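PDB 4KTB: putative uncharacterized protein from Jonesia denitrificans, which is of unproven function but belongs to the Nudix hydrolase superfamily and possibly cleaves diadenosine tetraphosphate asymmetrically. Local coordinates for residues F118-P121 with G122-P125; A170-Q173 with G174-M178; G77-M80 with Y81-V85; R86-L89 with V90-I93; T156-T159 with P160-C164. All coordinates share one frame; numbering follows the deposited sequence.

Contact 1: residues F118-P121 with G122-P125; sequences FPTP and GVTP
Val123 lays its CG1 methyl over one face of the Phe118 ring, 3.8 Å from CG1 to the ring centroid and set off toward the rim at CD2. This CH-pi contact packs together the two arms of a short loop that folds back on itself. Val123 holds CG1 anti to its backbone N (chi1 -180°), which turns that branch onto the ring while CG2 faces the other way, 3.9 Å from Thr120 O. A second methyl, Thr124 CG2, approaches the same ring obliquely at 3.5 Å from CD1. The hydroxyl of Thr124 is turned to other work, bonding with Glu116 and Phe126. Gly122 lets the chain reverse: with its positive phi of 103°, any beta carbon would run into Pro121 O. Val123 N is buried here without a partner in the model. The ring also meets His82 of the second subunit edge-to-face, and Thr120 OG1 is hydrogen-bonded to the imidazole of that same histidine, so the loop serves a subunit interface as well as its own fold. The bend is a type II beta turn running from Thr120 to Val123, with glycine at its third position, in the link between strands 113-118 and 126-127.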
# COMPACT_ATOMS: atom_id res chain seq x y z
N PHE A 118 4.57 21.36 -5.89
CA PHE A 118 5.65 22.11 -6.53
C PHE A 118 5.44 23.61 -6.43
O PHE A 118 4.31 24.09 -6.40
CB PHE A 118 5.81 21.69 -7.99
CG PHE A 118 6.88 20.65 -8.22
CD1 PHE A 118 6.82 19.41 -7.59
CD2 PHE A 118 7.96 20.91 -9.06
CE1 PHE A 118 7.82 18.44 -7.79
CE2 PHE A 118 8.97 19.95 -9.25
CZ PHE A 118 8.89 18.71 -8.62
N PRO A 119 6.55 24.36 -6.39
CA PRO A 119 6.45 25.82 -6.31
C PRO A 119 6.10 26.40 -7.66
O PRO A 119 5.94 27.61 -7.78
CB PRO A 119 7.86 26.23 -5.91
CG PRO A 119 8.72 25.19 -6.53
CD PRO A 119 7.94 23.90 -6.42
N THR A 120 6.02 25.55 -8.68
CA THR A 120 5.58 25.99 -9.99
C THR A 120 4.29 25.27 -10.27
O THR A 120 4.22 24.06 -10.07
CB THR A 120 6.57 25.59 -11.08
OG1 THR A 120 7.87 26.10 -10.78
CG2 THR A 120 6.12 26.14 -12.43
N PRO A 121 3.26 26.00 -10.73
CA PRO A 121 2.07 25.25 -11.11
C PRO A 121 2.32 24.50 -12.41
O PRO A 121 3.06 25.00 -13.26
CB PRO A 121 1.01 26.35 -11.32
CG PRO A 121 1.82 27.57 -11.70
CD PRO A 121 3.10 27.46 -10.92
N GLY A 122 1.75 23.30 -12.54
CA GLY A 122 1.77 22.60 -13.82
C GLY A 122 2.77 21.47 -13.92
O GLY A 122 2.90 20.84 -14.97
N VAL A 123 3.49 21.22 -12.83
CA VAL A 123 4.53 20.21 -12.83
C VAL A 123 4.01 18.90 -12.26
O VAL A 123 4.16 17.84 -12.85
CB VAL A 123 5.77 20.68 -12.06
CG1 VAL A 123 6.84 19.61 -12.08
CG2 VAL A 123 6.31 21.96 -12.68
N THR A 124 3.37 18.99 -11.11
CA THR A 124 2.64 17.84 -10.59
C THR A 124 1.22 18.29 -10.41
O THR A 124 0.92 19.46 -10.65
CB THR A 124 3.20 17.37 -9.24
OG1 THR A 124 2.82 18.30 -8.22
CG2 THR A 124 4.71 17.23 -9.32
N PRO A 125 0.32 17.38 -9.99
CA PRO A 125 -1.01 17.87 -9.66
C PRO A 125 -1.01 18.79 -8.44
O PRO A 125 -2.07 19.27 -8.05
CB PRO A 125 -1.78 16.59 -9.33
CG PRO A 125 -1.11 15.52 -10.18
CD PRO A 125 0.35 15.90 -10.11

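Contact 2: residues A170-Q173 with G174-M178; sequences AHMQ and GGQDM
Gln173 and Gln176 close a type I' beta turn: Gln176 N donates to Gln173 O at 3.0 Å, a nearly straight bond (165°) whose donor stands above the carbonyl plane rather than on a lone pair. The two middle places of the turn are Gly174 and Gly175, both with the positive phi that favours glycine. Gly175 is also the N-cap of helix 176-186, so the turn and the helix start share residues, and the chain passes from one to the other without a spacer. Ahead of it lies the short helix 166-170, which makes this the corner between two helices of a Nudix-type fold; a backbone hydrogen bond between Gly174 and Tyr127 ties the corner to its surroundings.

Among the side chains, Met172, present as selenomethionine, runs along the start of the helix. Its CB lies 3.9 Å from Asp177 CB, and the selenium follows the first helical turn, with SE 3.7 Å from Asp177 CA. A bend at the last torsion (chi3 50°) then brings the terminal methyl round, leaving CE 3.7 Å from Gln176 CB. Leu74 touches both Met172 and Gln176, adding a further apolar neighbour.

Asp177 keeps CG between its backbone N and carbonyl carbon (chi1 49°), a position that swings the carboxylate back toward the turn. There one water joins three groups: it accepts from Gly175 N at 2.7 Å and donates to Asp177 OD1 at 3.0 Å and to Met172 O at 3.2 Å.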
# COMPACT_ATOMS: atom_id res chain seq x y z
N ALA A 170 -13.87 23.09 -5.63
CA ALA A 170 -13.45 24.39 -6.12
C ALA A 170 -12.74 25.14 -5.01
O ALA A 170 -11.74 25.81 -5.23
CB ALA A 170 -14.65 25.19 -6.61
N HIS A 171 -13.27 25.01 -3.79
CA HIS A 171 -12.76 25.77 -2.67
C HIS A 171 -11.37 25.32 -2.21
O HIS A 171 -10.72 26.02 -1.46
CB HIS A 171 -13.74 25.70 -1.49
N MSE A 172 -10.90 24.16 -2.69
CA MSE A 172 -9.61 23.62 -2.24
C MSE A 172 -8.43 24.23 -3.00
O MSE A 172 -8.61 24.81 -4.06
CB MSE A 172 -9.62 22.09 -2.32
CG MSE A 172 -10.94 21.53 -1.87
SE MSE A 172 -10.84 19.76 -1.14
CE MSE A 172 -9.37 20.04 0.11
N GLN A 173 -7.24 24.14 -2.42
CA GLN A 173 -6.11 24.87 -2.98
C GLN A 173 -4.96 23.93 -3.27
O GLN A 173 -4.83 22.89 -2.64
CB GLN A 173 -5.61 25.93 -2.00
CG GLN A 173 -6.70 26.77 -1.40
CD GLN A 173 -7.44 27.60 -2.43
OE1 GLN A 173 -8.54 27.25 -2.86
NE2 GLN A 173 -6.83 28.71 -2.82
N GLY A 174 -4.11 24.33 -4.21
CA GLY A 174 -2.90 23.61 -4.49
C GLY A 174 -3.12 22.16 -4.87
O GLY A 174 -2.24 21.32 -4.65
N GLY A 175 -4.29 21.86 -5.43
CA GLY A 175 -4.60 20.52 -5.87
C GLY A 175 -5.07 19.56 -4.79
O GLY A 175 -5.19 18.35 -5.03
N GLN A 176 -5.33 20.08 -3.59
CA GLN A 176 -5.83 19.25 -2.50
C GLN A 176 -7.18 18.62 -2.81
O GLN A 176 -7.57 17.64 -2.19
CB GLN A 176 -5.91 20.05 -1.20
CG GLN A 176 -4.55 20.33 -0.57
CD GLN A 176 -4.58 20.31 0.95
OE1 GLN A 176 -3.73 19.67 1.58
NE2 GLN A 176 -5.54 21.02 1.54
N ASP A 177 -7.91 19.19 -3.77
CA ASP A 177 -9.16 18.57 -4.18
C ASP A 177 -8.84 17.22 -4.79
O ASP A 177 -9.54 16.24 -4.55
CB ASP A 177 -9.93 19.45 -5.17
CG ASP A 177 -9.07 19.94 -6.30
OD1 ASP A 177 -7.88 20.23 -6.06
OD2 ASP A 177 -9.58 20.05 -7.43
N MSE A 178 -7.76 17.15 -5.55
CA MSE A 178 -7.35 15.89 -6.14
C MSE A 178 -6.84 14.90 -5.09
O MSE A 178 -7.14 13.71 -5.14
CB MSE A 178 -6.26 16.12 -7.18
CG MSE A 178 -5.70 14.83 -7.76
SE MSE A 178 -7.08 13.64 -8.49
CE MSE A 178 -8.04 14.87 -9.69
O HOH W 1 -6.72 22.94 -5.78

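Contact 3: residues G77-M80 with Y81-V85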
# COMPACT_ATOMS: atom_id res chain seq x y z
N GLY A 77 0.78 19.82 7.16
CA GLY A 77 1.87 20.58 7.72
C GLY A 77 3.21 19.88 7.71
O GLY A 77 3.32 18.69 7.40
N ARG A 78 4.22 20.64 8.09
CA ARG A 78 5.60 20.24 8.00
C ARG A 78 5.93 19.21 9.07
O ARG A 78 5.30 19.18 10.12
CB ARG A 78 6.46 21.49 8.20
CG ARG A 78 7.92 21.34 7.85
CD ARG A 78 8.62 22.70 7.95
NE ARG A 78 8.73 23.18 9.33
CZ ARG A 78 9.73 22.88 10.15
NH1 ARG A 78 10.72 22.10 9.73
NH2 ARG A 78 9.75 23.36 11.39
N VAL A 79 6.88 18.33 8.80
CA VAL A 79 7.39 17.45 9.85
C VAL A 79 8.60 18.13 10.45
O VAL A 79 9.51 18.50 9.72
CB VAL A 79 7.80 16.09 9.31
CG1 VAL A 79 8.46 15.27 10.43
CG2 VAL A 79 6.59 15.34 8.79
N MSE A 80 8.63 18.30 11.76
CA MSE A 80 9.73 19.00 12.39
C MSE A 80 11.00 18.16 12.46
O MSE A 80 10.97 16.94 12.43
CB MSE A 80 9.37 19.46 13.80
CG MSE A 80 8.07 20.23 13.89
SE MSE A 80 7.93 21.13 15.59
CE MSE A 80 8.64 19.68 16.71
N TYR A 81 12.13 18.85 12.56
CA TYR A 81 13.42 18.20 12.67
C TYR A 81 13.37 17.33 13.90
O TYR A 81 12.86 17.74 14.94
CB TYR A 81 14.52 19.25 12.79
CG TYR A 81 15.85 18.67 13.17
CD1 TYR A 81 16.65 18.05 12.22
CD2 TYR A 81 16.32 18.74 14.47
CE1 TYR A 81 17.87 17.51 12.56
CE2 TYR A 81 17.54 18.21 14.82
CZ TYR A 81 18.31 17.60 13.86
OH TYR A 81 19.53 17.07 14.20
N HIS A 82 13.87 16.10 13.77
CA HIS A 82 13.86 15.12 14.85
C HIS A 82 12.45 14.81 15.37
O HIS A 82 12.30 14.37 16.50
CB HIS A 82 14.76 15.58 15.99
CG HIS A 82 15.63 14.51 16.55
ND1 HIS A 82 15.13 13.49 17.33
CD2 HIS A 82 16.96 14.30 16.46
CE1 HIS A 82 16.12 12.70 17.70
NE2 HIS A 82 17.24 13.16 17.18
N GLU A 83 11.43 15.02 14.54
CA GLU A 83 10.07 14.64 14.88
C GLU A 83 9.68 13.47 13.98
O GLU A 83 9.76 13.60 12.76
CB GLU A 83 9.11 15.81 14.64
CG GLU A 83 7.64 15.41 14.49
CD GLU A 83 6.72 16.62 14.37
OE1 GLU A 83 6.80 17.35 13.36
OE2 GLU A 83 5.91 16.85 15.30
N ARG A 84 9.25 12.35 14.56
CA ARG A 84 8.75 11.24 13.73
C ARG A 84 7.50 11.63 12.94
O ARG A 84 6.73 12.48 13.36
CB ARG A 84 8.41 10.02 14.58
CG ARG A 84 9.59 9.42 15.30
CD ARG A 84 9.17 8.12 15.99
NE ARG A 84 7.95 8.30 16.77
CZ ARG A 84 7.23 7.32 17.31
NH1 ARG A 84 6.14 7.61 17.99
NH2 ARG A 84 7.60 6.05 17.16
N VAL A 85 7.30 11.01 11.78
CA VAL A 85 6.16 11.34 10.94
C VAL A 85 4.84 11.09 11.65
O VAL A 85 3.97 11.95 11.65
CB VAL A 85 6.19 10.55 9.61
CG1 VAL A 85 4.92 10.81 8.79
CG2 VAL A 85 7.41 10.95 8.80
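Two hydrogen bonds join Met80 to Glu83, one through the glutamate side chain and one through its backbone. Met80 N donates to Glu83 OE1 at 2.6 Å, almost straight at 174°; the oxygen is met on its anti side, moderately out of the carboxylate plane. In return Glu83 N donates to Met80 O at 2.9 Å, closing a type II beta turn in which His82 takes the third position with positive phi. Glu83 holds CG anti to its backbone N (chi1 160°) and runs extended beyond it, and this shape carries the carboxylate back across the turn to Met80.

Salt bridges engage the outer ends of the charged groups. Glu83 OE2 pairs with Arg91 of the following helix, so each carboxylate oxygen has a partner and the group is fixed in rotation. Gly77, Glu83 and Arg91 follow the spacing of the opening positions of the Nudix box, in which such a glutamate-arginine pair is a familiar structural element. Arg84, the N-cap of helix 85-97, reaches Asp54 of the fourth subunit.

Carbon contacts fill in around the polar ones. Val79 CG1 sits 3.1 Å from Glu83 O, and the selenomethionine at Met80 brings CG to 3.2 Å from Glu83 OE1. More loosely, Val79 CG2 lies 4.5 Å from Val85 CG2, and both valines also rest on Val42 of strand 39-49.

Contact 4: residues R86-L89 with V90-I93; sequences RDAL and VRHI
His92 addresses Ala88 O twice, with its backbone and with its ring. His92 N donates to that oxygen at 2.9 Å, while ring carbon CD2 comes up to Ala88 O, also at 2.9 Å, with the oxygen at the ring edge and near its plane. The first torsion, with CG anti to the carbonyl carbon (chi1 -77°), folds the imidazole back along the helix toward this carbonyl. Aliphatic carbons make similar approaches to carbonyl oxygens along the helix: Ile93 CG1 lies 3.1 Å from Leu89 O and Val90 CG2 3.3 Å from Arg86 O.

One layer out, the guanidinium of Arg91 has His92 CD2 over one face, and its NE is held by Glu83. His92 NE2 bonds to Arg78 O, tying helix to preceding strand; an alanine here would probably leave that carbonyl without its imidazole mate and open a gap beside the Arg91 guanidinium. Leu89 and His92 lie against Val42 and Ile93 against Ala44, so this side seats the helix on strand 39-49, while Arg86 bonds to Ser52 of the fourth subunit. A sodium ion lies about 5 Å from the His92 side chain. By its spacing this is probably the helix of the Nudix box, with histidine where the usual motif has a glutamate after the arginine.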
# COMPACT_ATOMS: atom_id res chain seq x y z
N ARG A 86 4.70 9.93 12.28
CA ARG A 86 3.45 9.56 12.94
C ARG A 86 3.14 10.55 14.07
O ARG A 86 1.98 10.80 14.37
CB ARG A 86 3.48 8.12 13.47
CG ARG A 86 4.45 7.85 14.61
CD ARG A 86 4.42 6.36 15.00
NE ARG A 86 4.69 5.48 13.86
CZ ARG A 86 3.82 4.64 13.30
NH1 ARG A 86 4.19 3.90 12.26
NH2 ARG A 86 2.59 4.53 13.77
N ASP A 87 4.20 11.12 14.66
CA ASP A 87 4.07 12.13 15.71
C ASP A 87 3.67 13.49 15.15
O ASP A 87 2.90 14.23 15.76
CB ASP A 87 5.40 12.29 16.48
CG ASP A 87 5.72 11.10 17.35
OD1 ASP A 87 4.79 10.45 17.85
OD2 ASP A 87 6.93 10.83 17.55
N ALA A 88 4.23 13.84 13.99
CA ALA A 88 3.77 15.02 13.26
C ALA A 88 2.29 14.89 12.95
O ALA A 88 1.56 15.87 12.96
CB ALA A 88 4.56 15.21 11.98
N LEU A 89 1.84 13.67 12.68
CA LEU A 89 0.42 13.45 12.40
C LEU A 89 -0.39 13.79 13.64
O LEU A 89 -1.38 14.52 13.57
CB LEU A 89 0.17 11.99 12.00
CG LEU A 89 0.64 11.56 10.62
CD1 LEU A 89 0.44 10.07 10.50
CD2 LEU A 89 -0.13 12.32 9.52
N VAL A 90 0.05 13.27 14.77
CA VAL A 90 -0.63 13.52 16.03
C VAL A 90 -0.69 15.02 16.30
O VAL A 90 -1.74 15.58 16.61
CB VAL A 90 0.11 12.86 17.18
CG1 VAL A 90 -0.46 13.30 18.49
CG2 VAL A 90 0.05 11.33 17.04
N ARG A 91 0.46 15.67 16.15
CA ARG A 91 0.57 17.10 16.42
C ARG A 91 -0.35 17.92 15.53
O ARG A 91 -0.94 18.89 15.98
CB ARG A 91 2.02 17.54 16.22
CG ARG A 91 2.26 18.99 16.49
CD ARG A 91 3.74 19.30 16.54
NE ARG A 91 4.39 18.99 15.27
CZ ARG A 91 4.44 19.82 14.23
NH1 ARG A 91 3.85 21.01 14.32
NH2 ARG A 91 5.06 19.45 13.12
N HIS A 92 -0.49 17.53 14.28
CA HIS A 92 -1.25 18.36 13.34
C HIS A 92 -2.73 18.14 13.52
O HIS A 92 -3.54 19.04 13.31
CB HIS A 92 -0.80 18.14 11.88
CG HIS A 92 0.50 18.81 11.55
ND1 HIS A 92 0.61 20.18 11.44
CD2 HIS A 92 1.74 18.31 11.34
CE1 HIS A 92 1.87 20.49 11.16
NE2 HIS A 92 2.57 19.38 11.10
N ILE A 93 -3.09 16.94 13.95
CA ILE A 93 -4.48 16.64 14.25
C ILE A 93 -4.97 17.43 15.47
O ILE A 93 -6.04 18.03 15.45
CB ILE A 93 -4.69 15.13 14.48
CG1 ILE A 93 -4.46 14.36 13.18
CG2 ILE A 93 -6.09 14.84 14.99
CD1 ILE A 93 -5.65 14.42 12.22

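Contact 5: residues T156-T159 with P160-C164; sequences TWLT and PEEAC
Glu162 OE1 is gripped from two directions: Thr159 N donates to it at 2.9 Å, and a water donates to it at 2.5 Å. The backbone donor comes from well above the carboxylate plane, 63° out of it, so the carboxylate lies across the N-H rather than pointing at it. A reciprocal bond makes this a capping box. Glu162 N donates to Thr159 OG1 at 3.2 Å, close to straight (163°), and Thr159 thereby serves as N-cap of the short helix 160-163. Its hydroxyl is placed for the task by a first torsion that sets OG1 between backbone N and carbonyl carbon (chi1 62°). A valine in its place would probably deprive Glu162 N of this side-chain acceptor and leave the glutamate holding the helix start by one half of the box alone.

Beneath the polar exchange runs an apolar one. Leu158, the last residue of strand 154-158, sets CB 3.6 Å from Glu162 CB and 4.1 Å from Ala163 CB, so the strand end and the first helical turn are packed directly together. Leu158 also rests on Leu60 of the neighbouring strand 55-64. Just before it, Trp157 makes a cation-pi contact with Arg48, a contact outside this turn.

Pro160 opens the helix tightly, with Thr159 CB only 3.4 Å from Pro160 CD. The turn is then secured by Ala163 N, which donates to Thr159 O at 2.7 Å, nearly along the C=O axis.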
# COMPACT_ATOMS: atom_id res chain seq x y z
N THR A 156 -16.17 20.99 8.53
CA THR A 156 -17.33 20.50 7.80
C THR A 156 -17.27 18.99 7.58
O THR A 156 -16.31 18.47 7.01
CB THR A 156 -17.49 21.19 6.43
OG1 THR A 156 -17.23 22.59 6.56
CG2 THR A 156 -18.89 20.98 5.91
N TRP A 157 -18.29 18.28 8.05
CA TRP A 157 -18.37 16.85 7.82
C TRP A 157 -19.30 16.58 6.65
O TRP A 157 -20.48 16.93 6.70
CB TRP A 157 -18.86 16.13 9.06
CG TRP A 157 -17.86 16.18 10.18
CD1 TRP A 157 -17.88 17.00 11.27
CD2 TRP A 157 -16.68 15.38 10.30
NE1 TRP A 157 -16.79 16.75 12.07
CE2 TRP A 157 -16.04 15.76 11.49
CE3 TRP A 157 -16.10 14.37 9.52
CZ2 TRP A 157 -14.85 15.16 11.92
CZ3 TRP A 157 -14.93 13.80 9.94
CH2 TRP A 157 -14.31 14.18 11.13
N LEU A 158 -18.76 15.97 5.61
CA LEU A 158 -19.50 15.77 4.38
C LEU A 158 -19.45 14.31 3.98
O LEU A 158 -18.44 13.65 4.22
CB LEU A 158 -18.86 16.59 3.27
CG LEU A 158 -18.66 18.06 3.58
CD1 LEU A 158 -17.43 18.54 2.85
CD2 LEU A 158 -19.89 18.83 3.14
N THR A 159 -20.52 13.81 3.37
CA THR A 159 -20.46 12.49 2.75
C THR A 159 -19.57 12.65 1.55
O THR A 159 -19.37 13.78 1.09
CB THR A 159 -21.83 11.97 2.26
OG1 THR A 159 -22.34 12.85 1.26
CG2 THR A 159 -22.80 11.87 3.40
N PRO A 160 -19.02 11.53 1.04
CA PRO A 160 -18.22 11.55 -0.19
C PRO A 160 -18.91 12.33 -1.29
O PRO A 160 -18.25 13.17 -1.91
CB PRO A 160 -18.15 10.07 -0.55
CG PRO A 160 -18.03 9.41 0.78
CD PRO A 160 -18.90 10.23 1.73
N GLU A 161 -20.18 12.05 -1.54
CA GLU A 161 -20.93 12.81 -2.53
C GLU A 161 -20.77 14.29 -2.25
O GLU A 161 -20.40 15.05 -3.14
CB GLU A 161 -22.42 12.46 -2.46
CG GLU A 161 -22.82 11.27 -3.27
CD GLU A 161 -24.28 11.32 -3.65
OE1 GLU A 161 -24.59 11.72 -4.80
OE2 GLU A 161 -25.12 10.97 -2.80
N GLU A 162 -21.05 14.67 -1.01
CA GLU A 162 -21.03 16.07 -0.61
C GLU A 162 -19.64 16.67 -0.81
O GLU A 162 -19.49 17.73 -1.42
CB GLU A 162 -21.48 16.21 0.84
CG GLU A 162 -22.97 15.96 1.02
CD GLU A 162 -23.36 15.71 2.47
OE1 GLU A 162 -22.50 15.89 3.36
OE2 GLU A 162 -24.53 15.34 2.71
N ALA A 163 -18.63 15.97 -0.31
CA ALA A 163 -17.24 16.41 -0.40
C ALA A 163 -16.79 16.59 -1.85
O ALA A 163 -15.95 17.43 -2.14
CB ALA A 163 -16.31 15.45 0.33
N CYS A 164 -17.35 15.80 -2.76
CA CYS A 164 -16.97 15.91 -4.16
C CYS A 164 -17.90 16.81 -4.96
O CYS A 164 -17.91 16.78 -6.18
CB CYS A 164 -16.85 14.53 -4.82
SG CYS A 164 -15.44 13.56 -4.16
O HOH W 2 -23.21 15.17 5.66

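The five local contacts come along the chain in the order 3, 4, 1, 5, 2. Contacts 3 and 4 touch, their centres 8 Å apart: strand 75-78 turns into helix 85-97, and together they probably form the opening of the Nudix box region, near the bound sodium ion. Contact 2, at the start of helix 176-186, lies on the opposite side of the chain's centre, about 22 Å from contact 4 between centres. Contact 5, where strand 154-158 ends, lies about 14 Å from contact 2 between centres, whereas the centres of contacts 1 and 5 are about 26 Å apart. Contacts 3 and 5 reach the same mixed sheet. Contacts 1 and 3 both meet the second subunit, so these turns take part in the subunit interface as well as the fold.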